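Local coordinates for protein phosphoribosylaminoimidazole-succinocarboxamide synthase (Pyrococcus horikoshii, PDB 3U55) that catalyses the ATP-driven ligation of L-aspartate to the carboxylate of 5-amino-1-(5-phosphoribosyl)imidazole-4-carboxylate in de novo purine biosynthesis, at residues A[90-95]-A[155-160]; A[117-122]-A[148-153]. One frame throughout, in Å; residues are numbered along the deposited sequence.

Overall arrangement
Both interactions pack helix 143-165 against one antiparallel sheet. Interaction 1 brings its later turns to strand 84-93, and interaction 2 brings earlier turns to the neighbouring strand 111-121. Their centres lie about 10 Å apart. Along the chain, the segments of interaction 2 both fall between those of interaction 1. The two strands are tied by a probable hydrogen bond from Glu118 N to Val91 O, 2.8 Å. On the helix side, Val92 CG2 lies 3.7 Å from Ala153 CB. On the other face, Arg93 NH1 forms a salt bridge to Glu118 OE1 at 3.0 Å. That face also carries the bound sulfate, held by Arg93, Ser99 and Arg198, which may mark a substrate phosphate site.

Interaction 1. Residues A[90-95]-A[155-160]; sequences VVVRNV and KVNEIL. With SO4 (sulfate ion), chain B.
Asn94 and Asn157 come from opposite directions and pair through their amides, which lie nearly coplanar, 13° apart. Each gives one N-H and takes one. Asn157 ND2 donates to Asn94 OD1 at 2.8 Å, and Asn94 ND2 donates to Asn157 OD1, also at 2.8 Å. Both bonds are fairly straight and arrive on a lone pair in the carbonyl plane. The pairing therefore fixes the rotation of both amides. Asn157 reaches the strand because its CG stands anti to the backbone N (chi1 -175°). Asn94 ND2 also donates to Leu171 O on strand 169-180, which uses a second N-H. An alanine in place of Asn94 would probably leave both ND2 and OD1 of the buried Asn157 without these mates, and its amide freer to turn.

Val92 adds an apolar touch from the same strand. Its CG1 lies over the face of the Asn157 amide, 3.6 Å from Asn157 CG. Arg93 points away from the helix, and its guanidinium meets a sulfate, probably from the crystallisation liquor. This is helix-on-sheet packing of the SAICAR synthetase-like fold, with a cyclic amide-amide pair where the chain turns a corner at Asn94.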
loop_
_atom_site.group_PDB
_atom_site.type_symbol
_atom_site.label_atom_id
_atom_site.label_comp_id
_atom_site.label_asym_id
_atom_site.label_seq_id
_atom_site.Cartn_x
_atom_site.Cartn_y
_atom_site.Cartn_z
ATOM N N VAL A 90 0.236 -5.854 10.924
ATOM C CA VAL A 90 -0.933 -6.246 10.135
ATOM C C VAL A 90 -2.144 -5.585 10.767
ATOM O O VAL A 90 -2.483 -5.864 11.918
ATOM C CB VAL A 90 -1.098 -7.780 10.086
ATOM C CG1 VAL A 90 -2.295 -8.189 9.213
ATOM C CG2 VAL A 90 0.182 -8.434 9.562
ATOM N N VAL A 91 -2.776 -4.690 10.019
ATOM C CA VAL A 91 -3.895 -3.920 10.551
ATOM C C VAL A 91 -5.217 -4.379 9.913
ATOM O O VAL A 91 -5.344 -4.393 8.688
ATOM C CB VAL A 91 -3.665 -2.401 10.332
ATOM C CG1 VAL A 91 -4.830 -1.602 10.880
ATOM C CG2 VAL A 91 -2.326 -1.953 10.967
ATOM N N VAL A 92 -6.186 -4.757 10.743
ATOM C CA VAL A 92 -7.525 -5.114 10.260
ATOM C C VAL A 92 -8.483 -4.000 10.661
ATOM O O VAL A 92 -8.472 -3.570 11.803
ATOM C CB VAL A 92 -8.017 -6.480 10.822
ATOM C CG1 VAL A 92 -9.382 -6.861 10.229
ATOM C CG2 VAL A 92 -7.029 -7.584 10.509
ATOM N N ARG A 93 -9.308 -3.540 9.722
ATOM C CA ARG A 93 -10.190 -2.393 9.972
ATOM C C ARG A 93 -11.636 -2.722 9.573
ATOM O O ARG A 93 -11.898 -3.177 8.455
ATOM C CB ARG A 93 -9.675 -1.140 9.233
ATOM C CG ARG A 93 -8.126 -1.097 9.050
ATOM C CD ARG A 93 -7.610 0.223 8.433
ATOM N NE ARG A 93 -7.618 1.267 9.444
ATOM C CZ ARG A 93 -6.563 1.923 9.918
ATOM N NH1 ARG A 93 -5.324 1.728 9.459
ATOM N NH2 ARG A 93 -6.771 2.819 10.861
ATOM N N ASN A 94 -12.554 -2.496 10.515
ATOM C CA ASN A 94 -13.989 -2.719 10.331
ATOM C C ASN A 94 -14.753 -1.407 10.166
ATOM O O ASN A 94 -15.778 -1.341 9.467
ATOM C CB ASN A 94 -14.550 -3.452 11.545
ATOM C CG ASN A 94 -13.928 -4.814 11.742
ATOM O OD1 ASN A 94 -13.945 -5.657 10.835
ATOM N ND2 ASN A 94 -13.378 -5.045 12.928
ATOM N N VAL A 95 -14.247 -0.374 10.832
ATOM C CA VAL A 95 -14.847 0.954 10.837
ATOM C C VAL A 95 -13.747 1.944 10.478
ATOM O O VAL A 95 -12.593 1.762 10.889
ATOM C CB VAL A 95 -15.435 1.277 12.230
ATOM C CG1 VAL A 95 -15.962 2.705 12.298
ATOM C CG2 VAL A 95 -16.527 0.280 12.596
ATOM N N LYS A 155 -9.728 -14.158 10.658
ATOM C CA LYS A 155 -10.391 -15.025 11.641
ATOM C C LYS A 155 -10.357 -14.398 13.043
ATOM O O LYS A 155 -11.386 -14.331 13.725
ATOM C CB LYS A 155 -9.783 -16.435 11.645
ATOM C CG LYS A 155 -10.387 -17.351 12.703
ATOM C CD LYS A 155 -9.926 -18.791 12.574
ATOM C CE LYS A 155 -10.413 -19.586 13.789
ATOM N NZ LYS A 155 -9.979 -21.013 13.736
ATOM N N VAL A 156 -9.176 -13.933 13.455
ATOM C CA VAL A 156 -9.010 -13.183 14.708
ATOM C C VAL A 156 -10.020 -12.044 14.782
ATOM O O VAL A 156 -10.685 -11.853 15.810
ATOM C CB VAL A 156 -7.570 -12.621 14.850
ATOM C CG1 VAL A 156 -7.473 -11.617 16.012
ATOM C CG2 VAL A 156 -6.561 -13.777 15.030
ATOM N N ASN A 157 -10.138 -11.297 13.687
ATOM C CA ASN A 157 -11.114 -10.215 13.615
ATOM C C ASN A 157 -12.520 -10.698 13.957
ATOM O O ASN A 157 -13.165 -10.109 14.813
ATOM C CB ASN A 157 -11.084 -9.543 12.249
ATOM C CG ASN A 157 -12.001 -8.322 12.170
ATOM O OD1 ASN A 157 -12.072 -7.508 13.096
ATOM N ND2 ASN A 157 -12.706 -8.195 11.051
ATOM N N GLU A 158 -12.973 -11.774 13.312
ATOM C CA GLU A 158 -14.322 -12.304 13.562
ATOM C C GLU A 158 -14.538 -12.663 15.033
ATOM O O GLU A 158 -15.548 -12.273 15.627
ATOM C CB GLU A 158 -14.624 -13.509 12.657
ATOM C CG GLU A 158 -14.778 -13.164 11.174
ATOM C CD GLU A 158 -15.843 -12.106 10.910
ATOM O OE1 GLU A 158 -15.493 -11.013 10.403
ATOM O OE2 GLU A 158 -17.027 -12.358 11.221
ATOM N N ILE A 159 -13.587 -13.394 15.610
ATOM C CA ILE A 159 -13.646 -13.821 17.013
ATOM C C ILE A 159 -13.703 -12.639 17.977
ATOM O O ILE A 159 -14.566 -12.600 18.864
ATOM C CB ILE A 159 -12.439 -14.719 17.398
ATOM C CG1 ILE A 159 -12.410 -15.980 16.528
ATOM C CG2 ILE A 159 -12.479 -15.075 18.893
ATOM C CD1 ILE A 159 -11.003 -16.526 16.270
ATOM N N LEU A 160 -12.789 -11.684 17.805
ATOM C CA LEU A 160 -12.722 -10.522 18.694
ATOM C C LEU A 160 -13.943 -9.620 18.557
ATOM O O LEU A 160 -14.518 -9.215 19.564
ATOM C CB LEU A 160 -11.439 -9.715 18.469
ATOM C CG LEU A 160 -10.098 -10.405 18.747
ATOM C CD1 LEU A 160 -8.967 -9.425 18.453
ATOM C CD2 LEU A 160 -10.004 -10.921 20.184
HETATM S S SO4 B . -3.586 4.047 12.321
HETATM O O1 SO4 B . -4.955 4.187 11.856
HETATM O O2 SO4 B . -3.563 3.652 13.725
HETATM O O3 SO4 B . -2.928 3.040 11.488
HETATM O O4 SO4 B . -2.896 5.324 12.194
#

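Interaction 2. Residues A[117-122]-A[148-153]; sequences VELYYK and KIEEIA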
loop_
_atom_site.group_PDB
_atom_site.type_symbol
_atom_site.label_atom_id
_atom_site.label_comp_id
_atom_site.label_asym_id
_atom_site.label_seq_id
_atom_site.Cartn_x
_atom_site.Cartn_y
_atom_site.Cartn_z
ATOM N N VAL A 117 -7.652 -5.224 5.213
ATOM C CA VAL A 117 -6.389 -5.659 5.835
ATOM C C VAL A 117 -5.259 -4.876 5.186
ATOM O O VAL A 117 -5.172 -4.805 3.955
ATOM C CB VAL A 117 -6.144 -7.191 5.690
ATOM C CG1 VAL A 117 -4.824 -7.613 6.369
ATOM C CG2 VAL A 117 -7.311 -7.983 6.273
ATOM N N GLU A 118 -4.420 -4.261 6.019
ATOM C CA GLU A 118 -3.283 -3.485 5.543
ATOM C C GLU A 118 -2.008 -4.073 6.109
ATOM O O GLU A 118 -1.961 -4.478 7.276
ATOM C CB GLU A 118 -3.394 -2.016 5.963
ATOM C CG GLU A 118 -4.583 -1.278 5.348
ATOM C CD GLU A 118 -4.858 0.067 6.007
ATOM O OE1 GLU A 118 -4.251 0.385 7.052
ATOM O OE2 GLU A 118 -5.714 0.807 5.488
ATOM N N LEU A 119 -0.980 -4.135 5.269
ATOM C CA LEU A 119 0.339 -4.592 5.710
ATOM C C LEU A 119 1.274 -3.400 5.797
ATOM O O LEU A 119 1.327 -2.582 4.875
ATOM C CB LEU A 119 0.911 -5.615 4.724
ATOM C CG LEU A 119 0.028 -6.830 4.411
ATOM C CD1 LEU A 119 0.606 -7.652 3.260
ATOM C CD2 LEU A 119 -0.130 -7.692 5.657
ATOM N N TYR A 120 2.002 -3.310 6.907
ATOM C CA TYR A 120 3.000 -2.266 7.108
ATOM C C TYR A 120 4.350 -2.904 7.353
ATOM O O TYR A 120 4.472 -3.865 8.107
ATOM C CB TYR A 120 2.629 -1.335 8.266
ATOM C CG TYR A 120 1.402 -0.515 7.969
ATOM C CD1 TYR A 120 1.511 0.746 7.382
ATOM C CD2 TYR A 120 0.126 -1.013 8.249
ATOM C CE1 TYR A 120 0.387 1.496 7.080
ATOM C CE2 TYR A 120 -1.007 -0.269 7.957
ATOM C CZ TYR A 120 -0.868 0.987 7.377
ATOM O OH TYR A 120 -1.983 1.726 7.077
ATOM N N TYR A 121 5.351 -2.377 6.672
ATOM C CA TYR A 121 6.719 -2.851 6.829
ATOM C C TYR A 121 7.345 -2.204 8.065
ATOM O O TYR A 121 7.476 -0.985 8.126
ATOM C CB TYR A 121 7.507 -2.522 5.560
ATOM C CG TYR A 121 9.001 -2.749 5.639
ATOM C CD1 TYR A 121 9.532 -3.860 6.296
ATOM C CD2 TYR A 121 9.882 -1.863 5.023
ATOM C CE1 TYR A 121 10.921 -4.069 6.358
ATOM C CE2 TYR A 121 11.260 -2.066 5.076
ATOM C CZ TYR A 121 11.768 -3.161 5.746
ATOM O OH TYR A 121 13.138 -3.345 5.784
ATOM N N LYS A 122 7.722 -3.019 9.051
ATOM C CA LYS A 122 8.348 -2.500 10.272
ATOM C C LYS A 122 9.777 -2.063 9.977
ATOM O O LYS A 122 10.658 -2.894 9.758
ATOM C CB LYS A 122 8.324 -3.535 11.400
ATOM C CG LYS A 122 6.966 -3.722 12.053
ATOM C CD LYS A 122 7.007 -4.789 13.155
ATOM C CE LYS A 122 7.787 -4.331 14.387
ATOM N NZ LYS A 122 6.980 -3.424 15.244
ATOM N N LYS A 148 -1.670 -16.815 4.354
ATOM C CA LYS A 148 -1.884 -17.423 5.674
ATOM C C LYS A 148 -2.023 -16.371 6.772
ATOM O O LYS A 148 -2.902 -16.473 7.636
ATOM C CB LYS A 148 -0.758 -18.402 6.027
ATOM C CG LYS A 148 -0.854 -19.760 5.333
ATOM C CD LYS A 148 0.328 -20.653 5.708
ATOM C CE LYS A 148 0.049 -22.124 5.381
ATOM N NZ LYS A 148 -0.338 -22.328 3.952
ATOM N N ILE A 149 -1.155 -15.362 6.725
ATOM C CA ILE A 149 -1.184 -14.256 7.688
ATOM C C ILE A 149 -2.523 -13.502 7.650
ATOM O O ILE A 149 -3.124 -13.261 8.698
ATOM C CB ILE A 149 0.011 -13.283 7.471
ATOM C CG1 ILE A 149 1.314 -13.922 7.979
ATOM C CG2 ILE A 149 -0.237 -11.944 8.172
ATOM C CD1 ILE A 149 2.592 -13.272 7.412
ATOM N N GLU A 150 -2.989 -13.144 6.454
ATOM C CA GLU A 150 -4.263 -12.411 6.337
ATOM C C GLU A 150 -5.471 -13.267 6.734
ATOM O O GLU A 150 -6.421 -12.763 7.326
ATOM C CB GLU A 150 -4.431 -11.794 4.941
ATOM C CG GLU A 150 -3.334 -10.763 4.642
ATOM C CD GLU A 150 -3.628 -9.834 3.478
ATOM O OE1 GLU A 150 -4.390 -10.208 2.555
ATOM O OE2 GLU A 150 -3.048 -8.725 3.478
ATOM N N GLU A 151 -5.408 -14.560 6.431
ATOM C CA GLU A 151 -6.445 -15.511 6.831
ATOM C C GLU A 151 -6.572 -15.571 8.353
ATOM O O GLU A 151 -7.682 -15.476 8.899
ATOM C CB GLU A 151 -6.131 -16.895 6.241
ATOM C CG GLU A 151 -7.135 -17.978 6.565
ATOM C CD GLU A 151 -6.771 -19.307 5.918
ATOM O OE1 GLU A 151 -7.689 -20.001 5.443
ATOM O OE2 GLU A 151 -5.567 -19.650 5.866
ATOM N N ILE A 152 -5.431 -15.690 9.037
ATOM C CA ILE A 152 -5.397 -15.671 10.496
ATOM C C ILE A 152 -5.970 -14.344 11.024
ATOM O O ILE A 152 -6.855 -14.344 11.877
ATOM C CB ILE A 152 -3.963 -15.890 11.059
ATOM C CG1 ILE A 152 -3.439 -17.292 10.710
ATOM C CG2 ILE A 152 -3.953 -15.708 12.574
ATOM C CD1 ILE A 152 -1.900 -17.438 10.872
ATOM N N ALA A 153 -5.476 -13.226 10.492
ATOM C CA ALA A 153 -5.921 -11.902 10.928
ATOM C C ALA A 153 -7.430 -11.716 10.773
ATOM O O ALA A 153 -8.084 -11.161 11.661
ATOM C CB ALA A 153 -5.169 -10.806 10.165
HETATM O O HOH W 1 -3.459 -6.394 2.207
#
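Val117 and Leu119 both meet the Glu150 side chain, and these van der Waals touches of aliphatic carbons on a carboxylate make up the direct contact. Val117 crosses the end of the Glu150 chain at a slant, with its CG1 3.6 Å from Glu150 OE2. Leu119 crosses that chain at about a right angle, with its CG 3.7 Å from the same oxygen. Glu150 runs extended beyond CG, which carries its carboxylate out to the strand.

The polar link is made by water. One water donates to Val117 O at 2.9 Å and to Glu150 OE2 at 2.7 Å, so it bridges strand and helix. The other oxygen, Glu150 OE1, is hydrogen-bonded to Tyr133 OH and to Tyr134 OH of the second subunit. Val117 also packs on that same Tyr134.

On the strand's other face, Tyr120 OH donates to Glu118 OE1 at 2.6 Å, coming from above the carboxylate plane.

Glu150 is thus a buried acid with aliphatic groups beside one oxygen and polar partners at both. The partners named are water and two tyrosine hydroxyls, all neutral. They probably offset much of the cost of burying it, though its pKa may still be raised. The same carboxylate ties the helix to the strand and to the subunit interface.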